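Glyco_hydro_cc domain-containing protein (Blastomyces gilchristii, PDB 6UB0) hydrolyses beta-1,3-glucan as a curdlan-specific exo-beta-1,3-glucanase of glycoside hydrolase family 128, subgroup III. Local coordinates at residues Gly6-Asn11 and Tyr27-Arg32; Glu87-Ala92 and Gln124-Val129; Val172-Phe177 and Ala201-Tyr206. All blocks are in the same frame, centred on the assembly; numbering follows the deposited sequence.

Contact 1: Gly6-Asn11 and Tyr27-Arg32. With BGC (beta-D-glucopyranose), chain B.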
loop_
_atom_site.group_PDB
_atom_site.type_symbol
_atom_site.label_atom_id
_atom_site.label_comp_id
_atom_site.label_asym_id
_atom_site.label_seq_id
_atom_site.Cartn_x
_atom_site.Cartn_y
_atom_site.Cartn_z
ATOM N N GLY A 6 3.548 6.689 -5.204
ATOM C CA GLY A 6 2.082 6.726 -5.100
ATOM C C GLY A 6 1.540 7.901 -4.293
ATOM O O GLY A 6 2.249 8.390 -3.378
ATOM N N LEU A 7 0.263 8.202 -4.517
ATOM C CA LEU A 7 -0.495 9.247 -3.780
ATOM C C LEU A 7 -1.600 8.538 -2.990
ATOM O O LEU A 7 -2.635 8.211 -3.570
ATOM C CB LEU A 7 -1.023 10.255 -4.797
ATOM C CG LEU A 7 0.064 11.115 -5.471
ATOM C CD1 LEU A 7 -0.576 11.964 -6.560
ATOM C CD2 LEU A 7 0.798 11.985 -4.464
ATOM N N ALA A 8 -1.395 8.378 -1.672
ATOM C CA ALA A 8 -2.344 7.775 -0.718
ATOM C C ALA A 8 -3.222 8.910 -0.126
ATOM O O ALA A 8 -2.701 9.785 0.526
ATOM C CB ALA A 8 -1.549 7.069 0.340
ATOM N N TYR A 9 -4.524 8.947 -0.411
ATOM C CA TYR A 9 -5.353 10.128 -0.062
ATOM C C TYR A 9 -6.711 9.759 0.509
ATOM O O TYR A 9 -7.163 8.638 0.407
ATOM C CB TYR A 9 -5.674 10.958 -1.306
ATOM C CG TYR A 9 -6.534 10.311 -2.345
ATOM C CD1 TYR A 9 -6.025 9.397 -3.270
ATOM C CD2 TYR A 9 -7.901 10.552 -2.393
ATOM C CE1 TYR A 9 -6.816 8.859 -4.261
ATOM C CE2 TYR A 9 -8.698 9.991 -3.364
ATOM C CZ TYR A 9 -8.170 9.113 -4.276
ATOM O OH TYR A 9 -9.001 8.613 -5.218
ATOM N N ASN A 10 -7.328 10.740 1.134
ATOM C CA ASN A 10 -8.766 10.716 1.484
ATOM C C ASN A 10 -9.511 11.757 0.627
ATOM O O ASN A 10 -10.519 11.402 -0.052
ATOM C CB ASN A 10 -8.938 10.921 2.990
ATOM C CG ASN A 10 -8.541 9.742 3.861
ATOM O OD1 ASN A 10 -8.447 9.908 5.072
ATOM N ND2 ASN A 10 -8.350 8.554 3.300
ATOM N N ASN A 11 -8.992 12.975 0.568
ATOM C CA ASN A 11 -9.611 14.109 -0.172
ATOM C C ASN A 11 -9.048 14.150 -1.597
ATOM O O ASN A 11 -7.857 14.413 -1.743
ATOM C CB ASN A 11 -9.339 15.423 0.558
ATOM C CG ASN A 11 -10.010 16.619 -0.073
ATOM O OD1 ASN A 11 -10.555 16.533 -1.183
ATOM N ND2 ASN A 11 -9.937 17.753 0.610
ATOM N N TYR A 27 -4.318 5.646 -4.234
ATOM C CA TYR A 27 -5.351 4.819 -3.574
ATOM C C TYR A 27 -5.820 5.635 -2.391
ATOM O O TYR A 27 -5.135 6.583 -2.034
ATOM C CB TYR A 27 -4.812 3.410 -3.282
ATOM C CG TYR A 27 -4.137 3.210 -1.955
ATOM C CD1 TYR A 27 -2.880 3.756 -1.723
ATOM C CD2 TYR A 27 -4.754 2.496 -0.925
ATOM C CE1 TYR A 27 -2.261 3.598 -0.482
ATOM C CE2 TYR A 27 -4.109 2.267 0.276
ATOM C CZ TYR A 27 -2.873 2.841 0.512
ATOM O OH TYR A 27 -2.230 2.737 1.732
ATOM N N ASN A 28 -6.938 5.229 -1.851
ATOM C CA ASN A 28 -7.639 5.944 -0.786
ATOM C C ASN A 28 -8.251 4.988 0.225
ATOM O O ASN A 28 -9.210 5.410 0.896
ATOM C CB ASN A 28 -8.742 6.803 -1.388
ATOM C CG ASN A 28 -9.845 6.071 -2.113
ATOM O OD1 ASN A 28 -9.774 4.873 -2.409
ATOM N ND2 ASN A 28 -10.891 6.816 -2.378
ATOM N N TRP A 29 -7.695 3.786 0.346
ATOM C CA TRP A 29 -8.183 2.770 1.318
ATOM C C TRP A 29 -9.652 2.439 1.084
ATOM O O TRP A 29 -10.279 1.882 2.027
ATOM C CB TRP A 29 -8.008 3.306 2.736
ATOM C CG TRP A 29 -6.602 3.488 3.204
ATOM C CD1 TRP A 29 -5.825 2.537 3.778
ATOM C CD2 TRP A 29 -5.804 4.689 3.148
ATOM N NE1 TRP A 29 -4.600 3.047 4.076
ATOM C CE2 TRP A 29 -4.555 4.363 3.708
ATOM C CE3 TRP A 29 -6.018 5.983 2.681
ATOM C CZ2 TRP A 29 -3.496 5.260 3.799
ATOM C CZ3 TRP A 29 -4.978 6.899 2.810
ATOM C CH2 TRP A 29 -3.763 6.561 3.402
ATOM N N GLU A 30 -10.209 2.769 -0.090
ATOM C CA GLU A 30 -11.619 2.515 -0.405
ATOM C C GLU A 30 -11.637 1.693 -1.676
ATOM O O GLU A 30 -10.623 1.612 -2.378
ATOM C CB GLU A 30 -12.418 3.795 -0.658
ATOM C CG GLU A 30 -12.546 4.686 0.546
ATOM C CD GLU A 30 -13.335 4.027 1.649
ATOM O OE1 GLU A 30 -14.186 3.147 1.338
ATOM O OE2 GLU A 30 -13.063 4.373 2.814
ATOM N N PRO A 31 -12.805 1.106 -2.003
ATOM C CA PRO A 31 -12.973 0.409 -3.280
ATOM C C PRO A 31 -13.255 1.341 -4.487
ATOM O O PRO A 31 -13.112 0.888 -5.632
ATOM C CB PRO A 31 -14.152 -0.527 -2.927
ATOM C CG PRO A 31 -15.022 0.324 -2.013
ATOM C CD PRO A 31 -14.001 1.013 -1.132
ATOM N N ARG A 32 -13.717 2.570 -4.259
ATOM C CA ARG A 32 -14.115 3.518 -5.347
ATOM C C ARG A 32 -13.283 4.776 -5.150
ATOM O O ARG A 32 -12.866 5.025 -4.035
ATOM C CB ARG A 32 -15.610 3.874 -5.302
ATOM C CG ARG A 32 -16.546 2.694 -5.506
ATOM C CD ARG A 32 -17.282 2.690 -6.834
ATOM N NE ARG A 32 -18.007 1.421 -6.983
ATOM C CZ ARG A 32 -18.596 0.997 -8.102
ATOM N NH1 ARG A 32 -18.566 1.733 -9.199
ATOM N NH2 ARG A 32 -19.208 -0.179 -8.119
HETATM C C2 BGC B . -7.915 3.836 7.689
HETATM C C3 BGC B . -8.514 4.360 6.417
HETATM C C4 BGC B . -8.114 5.816 6.325
HETATM C C5 BGC B . -6.580 5.956 6.418
HETATM C C6 BGC B . -5.936 7.349 6.451
HETATM C C1 BGC B . -6.432 4.061 7.783
HETATM O O2 BGC B . -8.175 2.428 7.665
HETATM O O3 BGC B . -9.947 4.103 6.297
HETATM O O4 BGC B . -8.696 6.235 5.091
HETATM O O5 BGC B . -6.056 5.437 7.646
HETATM O O6 BGC B . -6.642 8.122 7.460
HETATM O O HOH W 1 -11.595 9.253 -1.264
#
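Ala8 and Tyr27 pair as parallel neighbours at the ends of strands 5-8 and 23-27, in the TIM-barrel core. Tyr27 N donates to Leu7 O, and Tyr9 N donates to Tyr27 O at 2.9 Å. Beyond the strands both segments run into loops that carry pocket residues Asn10 and Trp29. The methyl of Ala8 touches two aromatic residues: CB is 3.6 Å from Tyr27 CE1 and 3.8 Å from Trp29 CH2. The indole of Trp29 is a platform for beta-D-glucopyranose. The sugar lies over one face, with its C5 3.6 Å from Trp29 CD2. Against the opposite face, offset toward the rim, lies Tyr27 OH, which is bonded to Thr175 O. The indole NE1 goes to Glu176 OE2, so the ring is backed on the face away from the sugar and fixed at its nitrogen. Asn10 crosses Trp29 at about a right angle, amide and ring planes 68° apart. Its ND2 donates to the sugar O4 at 3.0 Å and also to its neighbour's carbonyl, Tyr9 O. The second bond reaches that oxygen from above the carbonyl plane. Trp47 and Gln81 add further bonds to the sugar. Behind this first shell, Asn28 packs on Tyr9. Each has CG between backbone N and carbonyl carbon (chi1 63° and 65°), and the two side chains run alongside in the same direction. Asn28 CB stands over the centre of the phenol, a CH-pi contact. Tyr9 OH bonds to Pro33 O. Asn28 OD1 accepts from Glu30 N in an Asx turn and also bonds to Tyr42 OH. Asn28 ND2 donates in its own plane to a lone pair of Arg32 O and also to a water, 2.8 Å away, that donates to Asn10 O.

Contact 2: Glu87-Ala92 and Gln124-Val129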
loop_
_atom_site.group_PDB
_atom_site.type_symbol
_atom_site.label_atom_id
_atom_site.label_comp_id
_atom_site.label_asym_id
_atom_site.label_seq_id
_atom_site.Cartn_x
_atom_site.Cartn_y
_atom_site.Cartn_z
ATOM N N GLU A 87 -6.540 -17.133 8.852
ATOM C CA GLU A 87 -7.454 -18.158 8.273
ATOM C C GLU A 87 -8.640 -17.454 7.604
ATOM O O GLU A 87 -9.014 -17.858 6.493
ATOM C CB GLU A 87 -8.051 -19.155 9.286
ATOM C CG GLU A 87 -7.121 -19.708 10.349
ATOM C CD GLU A 87 -7.914 -20.272 11.515
ATOM O OE1 GLU A 87 -8.067 -19.557 12.496
ATOM O OE2 GLU A 87 -8.452 -21.385 11.394
ATOM N N ALA A 88 -9.268 -16.462 8.246
ATOM C CA ALA A 88 -10.454 -15.853 7.596
ATOM C C ALA A 88 -9.999 -14.992 6.406
ATOM O O ALA A 88 -10.782 -14.794 5.457
ATOM C CB ALA A 88 -11.257 -15.061 8.543
ATOM N N ALA A 89 -8.802 -14.409 6.502
ATOM C CA ALA A 89 -8.264 -13.609 5.376
ATOM C C ALA A 89 -8.064 -14.520 4.165
ATOM O O ALA A 89 -8.393 -14.080 3.029
ATOM C CB ALA A 89 -6.990 -12.922 5.762
ATOM N N ALA A 90 -7.505 -15.713 4.385
ATOM C CA ALA A 90 -7.178 -16.690 3.313
ATOM C C ALA A 90 -8.466 -17.042 2.566
ATOM O O ALA A 90 -8.513 -16.965 1.317
ATOM C CB ALA A 90 -6.524 -17.910 3.892
ATOM N N ALA A 91 -9.493 -17.364 3.346
ATOM C CA ALA A 91 -10.843 -17.722 2.884
ATOM C C ALA A 91 -11.387 -16.574 2.052
ATOM O O ALA A 91 -11.803 -16.818 0.910
ATOM C CB ALA A 91 -11.735 -18.028 4.069
ATOM N N ALA A 92 -11.405 -15.371 2.613
ATOM C CA ALA A 92 -12.063 -14.217 1.968
ATOM C C ALA A 92 -11.214 -13.761 0.777
ATOM O O ALA A 92 -11.787 -13.159 -0.147
ATOM C CB ALA A 92 -12.272 -13.127 2.976
ATOM N N GLN A 124 2.839 -14.445 7.258
ATOM C CA GLN A 124 3.270 -15.851 7.033
ATOM C C GLN A 124 2.116 -16.827 7.357
ATOM O O GLN A 124 1.874 -17.776 6.568
ATOM C CB GLN A 124 4.544 -16.177 7.779
ATOM C CG GLN A 124 5.077 -17.508 7.284
ATOM C CD GLN A 124 6.419 -17.837 7.857
ATOM O OE1 GLN A 124 7.425 -17.216 7.533
ATOM N NE2 GLN A 124 6.440 -18.871 8.674
ATOM N N GLY A 125 1.365 -16.542 8.422
ATOM C CA GLY A 125 0.152 -17.285 8.827
ATOM C C GLY A 125 -0.897 -17.244 7.737
ATOM O O GLY A 125 -1.471 -18.288 7.355
ATOM N N PHE A 126 -1.144 -16.064 7.209
ATOM C CA PHE A 126 -1.973 -15.909 6.010
ATOM C C PHE A 126 -1.362 -16.667 4.814
ATOM O O PHE A 126 -2.117 -17.369 4.095
ATOM C CB PHE A 126 -2.117 -14.420 5.716
ATOM C CG PHE A 126 -2.723 -14.137 4.378
ATOM C CD1 PHE A 126 -4.089 -14.218 4.216
ATOM C CD2 PHE A 126 -1.934 -13.785 3.293
ATOM C CE1 PHE A 126 -4.678 -13.957 2.992
ATOM C CE2 PHE A 126 -2.518 -13.510 2.078
ATOM C CZ PHE A 126 -3.884 -13.579 1.926
ATOM N N LEU A 127 -0.060 -16.530 4.557
ATOM C CA LEU A 127 0.547 -17.218 3.392
ATOM C C LEU A 127 0.489 -18.747 3.607
ATOM O O LEU A 127 0.233 -19.492 2.635
ATOM C CB LEU A 127 1.967 -16.690 3.248
ATOM C CG LEU A 127 2.045 -15.239 2.777
ATOM C CD1 LEU A 127 3.487 -14.795 2.627
ATOM C CD2 LEU A 127 1.294 -15.051 1.484
ATOM N N ASP A 128 0.728 -19.210 4.826
ATOM C CA ASP A 128 0.584 -20.653 5.157
ATOM C C ASP A 128 -0.854 -21.057 4.858
ATOM O O ASP A 128 -1.043 -21.997 4.062
ATOM C CB ASP A 128 1.010 -20.950 6.589
ATOM C CG ASP A 128 2.517 -20.981 6.717
ATOM O OD1 ASP A 128 3.188 -21.231 5.685
ATOM O OD2 ASP A 128 3.000 -20.763 7.831
ATOM N N VAL A 129 -1.817 -20.387 5.473
ATOM C CA VAL A 129 -3.253 -20.777 5.369
ATOM C C VAL A 129 -3.652 -20.715 3.900
ATOM O O VAL A 129 -4.510 -21.503 3.467
ATOM C CB VAL A 129 -4.204 -19.937 6.242
ATOM C CG1 VAL A 129 -5.645 -20.309 5.948
ATOM C CG2 VAL A 129 -3.940 -20.106 7.725
#
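Val129 CG1 presses on Ala90 CB at 3.3 Å, tighter than usual van der Waals contact, where helices 86-96 and 119-130 of the barrel's outer layer cross. The axes of the two short segments approach to 8.3 Å at a signed crossing angle of -50°. Such closeness is consistent with the alanines of 87-92, whose side chains end at one methyl. Phe126 fills the inner part of the contact. Its CG is anti to the backbone N (chi1 169°), which swings the ring across to the neighbouring helix. There CD1 lies 3.5 Å from Ala89 CB. The ring edge also meets backbone: CE1 is 3.6 Å from Ala90 N, and Ala89 C lies in the ring plane. Trp122, one turn earlier in the same helix, meets the Phe126 ring nearly parallel and also touches Ala89. Ala90 in turn touches Cys130, which is disulfide-bonded to Cys134. The outer side is looser. Val129 spans both parts: CG1 is wedged on Ala90, while CG2 only grazes the exposed Glu87, 4.1 Å from its CG. Glu87 is modelled in two conformers; in this one its carboxylate extends beyond the contact. The two segments therefore meet by van der Waals contact, with no polar bond between them. Their fit rests on shape: the ring edge of Phe126 meets the backbone at Ala89 and Ala90, and Val129 meets the Ala90 methyl.

Contact 3: Val172-Phe177 and Ala201-Tyr206. With GLC (alpha-D-glucopyranose), chain C.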
loop_
_atom_site.group_PDB
_atom_site.type_symbol
_atom_site.label_atom_id
_atom_site.label_comp_id
_atom_site.label_asym_id
_atom_site.label_seq_id
_atom_site.Cartn_x
_atom_site.Cartn_y
_atom_site.Cartn_z
ATOM N N VAL A 172 6.915 -6.505 -3.510
ATOM C CA VAL A 172 6.017 -5.883 -2.497
ATOM C C VAL A 172 5.653 -4.458 -2.922
ATOM O O VAL A 172 6.527 -3.728 -3.433
ATOM C CB VAL A 172 6.568 -5.893 -1.049
ATOM C CG1 VAL A 172 7.259 -7.215 -0.690
ATOM C CG2 VAL A 172 7.495 -4.734 -0.716
ATOM N N TRP A 173 4.455 -4.021 -2.535
ATOM C CA TRP A 173 4.207 -2.555 -2.401
ATOM C C TRP A 173 4.287 -2.149 -0.914
ATOM O O TRP A 173 3.577 -2.725 -0.093
ATOM C CB TRP A 173 2.862 -2.128 -2.965
ATOM C CG TRP A 173 2.646 -2.463 -4.406
ATOM C CD1 TRP A 173 3.359 -3.311 -5.204
ATOM C CD2 TRP A 173 1.517 -2.040 -5.174
ATOM N NE1 TRP A 173 2.791 -3.369 -6.450
ATOM C CE2 TRP A 173 1.643 -2.625 -6.447
ATOM C CE3 TRP A 173 0.440 -1.180 -4.907
ATOM C CZ2 TRP A 173 0.721 -2.368 -7.462
ATOM C CZ3 TRP A 173 -0.505 -0.972 -5.893
ATOM C CH2 TRP A 173 -0.361 -1.561 -7.161
ATOM N N VAL A 174 5.019 -1.092 -0.633
ATOM C CA VAL A 174 4.990 -0.419 0.696
ATOM C C VAL A 174 3.904 0.646 0.626
ATOM O O VAL A 174 4.172 1.807 0.160
ATOM C CB VAL A 174 6.334 0.196 1.127
ATOM C CG1 VAL A 174 6.248 0.642 2.569
ATOM C CG2 VAL A 174 7.535 -0.730 0.938
ATOM N N THR A 175 2.698 0.257 0.913
ATOM C CA THR A 175 1.507 1.116 0.634
ATOM C C THR A 175 1.361 2.191 1.707
ATOM O O THR A 175 0.546 3.065 1.525
ATOM C CB THR A 175 0.235 0.293 0.415
ATOM O OG1 THR A 175 0.021 -0.612 1.483
ATOM C CG2 THR A 175 0.289 -0.592 -0.821
ATOM N N GLU A 176 2.093 2.070 2.827
ATOM C CA GLU A 176 2.180 3.130 3.851
ATOM C C GLU A 176 3.603 3.123 4.413
ATOM O O GLU A 176 4.018 2.098 4.920
ATOM C CB GLU A 176 1.280 2.917 5.055
ATOM C CG GLU A 176 -0.205 3.063 4.826
ATOM C CD GLU A 176 -1.084 2.855 6.038
ATOM O OE1 GLU A 176 -0.543 2.760 7.158
ATOM O OE2 GLU A 176 -2.301 2.706 5.862
ATOM N N PHE A 177 4.277 4.268 4.414
ATOM C CA PHE A 177 5.395 4.467 5.372
ATOM C C PHE A 177 5.401 5.900 5.888
ATOM O O PHE A 177 5.061 6.816 5.146
ATOM C CB PHE A 177 6.681 4.029 4.691
ATOM C CG PHE A 177 7.040 4.870 3.501
ATOM C CD1 PHE A 177 7.807 6.017 3.655
ATOM C CD2 PHE A 177 6.613 4.525 2.231
ATOM C CE1 PHE A 177 8.110 6.809 2.556
ATOM C CE2 PHE A 177 6.964 5.292 1.145
ATOM C CZ PHE A 177 7.746 6.416 1.310
ATOM N N ALA A 201 14.654 -3.138 -6.242
ATOM C CA ALA A 201 13.838 -3.931 -7.191
ATOM C C ALA A 201 12.877 -4.893 -6.470
ATOM O O ALA A 201 12.016 -5.488 -7.146
ATOM C CB ALA A 201 14.775 -4.695 -8.079
ATOM N N GLY A 202 13.020 -5.086 -5.157
ATOM C CA GLY A 202 12.032 -5.839 -4.351
ATOM C C GLY A 202 10.772 -5.011 -4.122
ATOM O O GLY A 202 9.725 -5.618 -3.731
ATOM N N VAL A 203 10.869 -3.689 -4.329
ATOM C CA VAL A 203 9.745 -2.710 -4.113
ATOM C C VAL A 203 9.224 -2.204 -5.462
ATOM O O VAL A 203 9.902 -1.335 -6.060
ATOM C CB VAL A 203 10.188 -1.543 -3.217
ATOM C CG1 VAL A 203 9.110 -0.474 -3.110
ATOM C CG2 VAL A 203 10.589 -2.047 -1.846
ATOM N N GLU A 204 8.077 -2.732 -5.914
ATOM C CA GLU A 204 7.399 -2.390 -7.200
ATOM C C GLU A 204 6.792 -0.991 -7.099
ATOM O O GLU A 204 6.878 -0.256 -8.094
ATOM C CB GLU A 204 6.277 -3.387 -7.558
ATOM C CG GLU A 204 5.506 -3.081 -8.848
ATOM C CD GLU A 204 4.730 -4.212 -9.528
ATOM O OE1 GLU A 204 5.116 -4.646 -10.663
ATOM O OE2 GLU A 204 3.717 -4.651 -8.981
ATOM N N ARG A 205 6.124 -0.690 -5.980
ATOM C CA ARG A 205 5.394 0.589 -5.752
ATOM C C ARG A 205 5.393 0.962 -4.274
ATOM O O ARG A 205 5.538 0.049 -3.415
ATOM C CB ARG A 205 3.967 0.525 -6.286
ATOM C CG ARG A 205 3.858 0.669 -7.802
ATOM C CD ARG A 205 2.417 0.853 -8.230
ATOM N NE ARG A 205 2.250 1.283 -9.603
ATOM C CZ ARG A 205 1.091 1.364 -10.254
ATOM N NH1 ARG A 205 -0.038 1.031 -9.649
ATOM N NH2 ARG A 205 1.071 1.809 -11.506
ATOM N N TYR A 206 5.317 2.272 -3.974
ATOM C CA TYR A 206 5.224 2.727 -2.555
ATOM C C TYR A 206 4.422 4.029 -2.460
ATOM O O TYR A 206 4.302 4.721 -3.495
ATOM C CB TYR A 206 6.607 2.823 -1.907
ATOM C CG TYR A 206 7.498 3.843 -2.563
ATOM C CD1 TYR A 206 7.342 5.192 -2.307
ATOM C CD2 TYR A 206 8.434 3.460 -3.517
ATOM C CE1 TYR A 206 8.114 6.137 -2.953
ATOM C CE2 TYR A 206 9.234 4.397 -4.154
ATOM C CZ TYR A 206 9.025 5.743 -3.912
ATOM O OH TYR A 206 9.781 6.664 -4.563
HETATM C C1 GLC C . -2.366 2.748 9.765
HETATM C C2 GLC C . -3.798 2.532 9.251
HETATM C C3 GLC C . -4.628 3.810 9.380
HETATM C C4 GLC C . -4.505 4.358 10.828
HETATM C C5 GLC C . -3.072 4.446 11.280
HETATM C C6 GLC C . -2.854 4.965 12.716
HETATM O O1 GLC C . -1.660 3.792 9.077
HETATM O O2 GLC C . -3.931 2.095 7.877
HETATM O O3 GLC C . -5.977 3.527 9.011
HETATM O O4 GLC C . -4.974 5.665 10.842
HETATM O O5 GLC C . -2.504 3.142 11.154
HETATM O O6 GLC C . -3.955 4.511 13.447
#
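Trp173 is gripped by two consecutive residues, Glu204 at its edge and Arg205 over its face, where the chain turns a corner at 204. This is part of a beta-alpha-beta unit of the TIM barrel: strand 172-180, helix 183-199 and strand 203-208. The indole NE1 donates almost straight to Glu204 OE2 (170°, 3.0 Å). The oxygen lies in the ring plane, uses its anti lone pair and also forms a salt bridge with Arg105. Arg205 runs alongside the indole: CG is anti to the carbonyl carbon (chi1 -77°) and the chain is extended to NE. Its CB stands over the five-membered ring, 3.7 Å from the centroid, and NH1 comes 3.6 Å from Trp173 CH2. NH2 pairs with Glu41. Arg205 N is buried with no partner in the model. Parallel strand bonds join the backbones: Val172 N to Gly202 O, Glu204 N to Val172 O, and Val174 N to Arg205 O. On the sheet face opposite Trp173 and Arg205 lie Val172, Val174, Val203 and Tyr206. Tyr206 CD1 meets Phe177 CE2 at 3.5 Å, against helix 183-199. Glu176 reaches the pocket, where OE1 bonds to His144 and OE2 accepts from O2 of the alpha-D-glucopyranose at 2.7 Å.

Overall arrangement
Contacts 1 and 3 meet at the sugar pocket, although their centres are 15 Å apart. Trp29 NE1 lies 2.9 Å from Glu176 OE2, and Tyr27 OH lies 2.8 Å from Thr175 O; both are probable hydrogen bonds. Each contact brings pocket residues to the glycan: Asn10 and Trp29 from contact 1, Glu176 from contact 3. Trp29 also touches the alpha-D-glucopyranose that Glu176 binds, so the two contacts share that sugar. Contact 2 joins two outer helices and stands apart. Its centre is 25 Å from that of contact 1 and 21 Å from that of contact 3, with nearest atoms about 13 Å and 9 Å away.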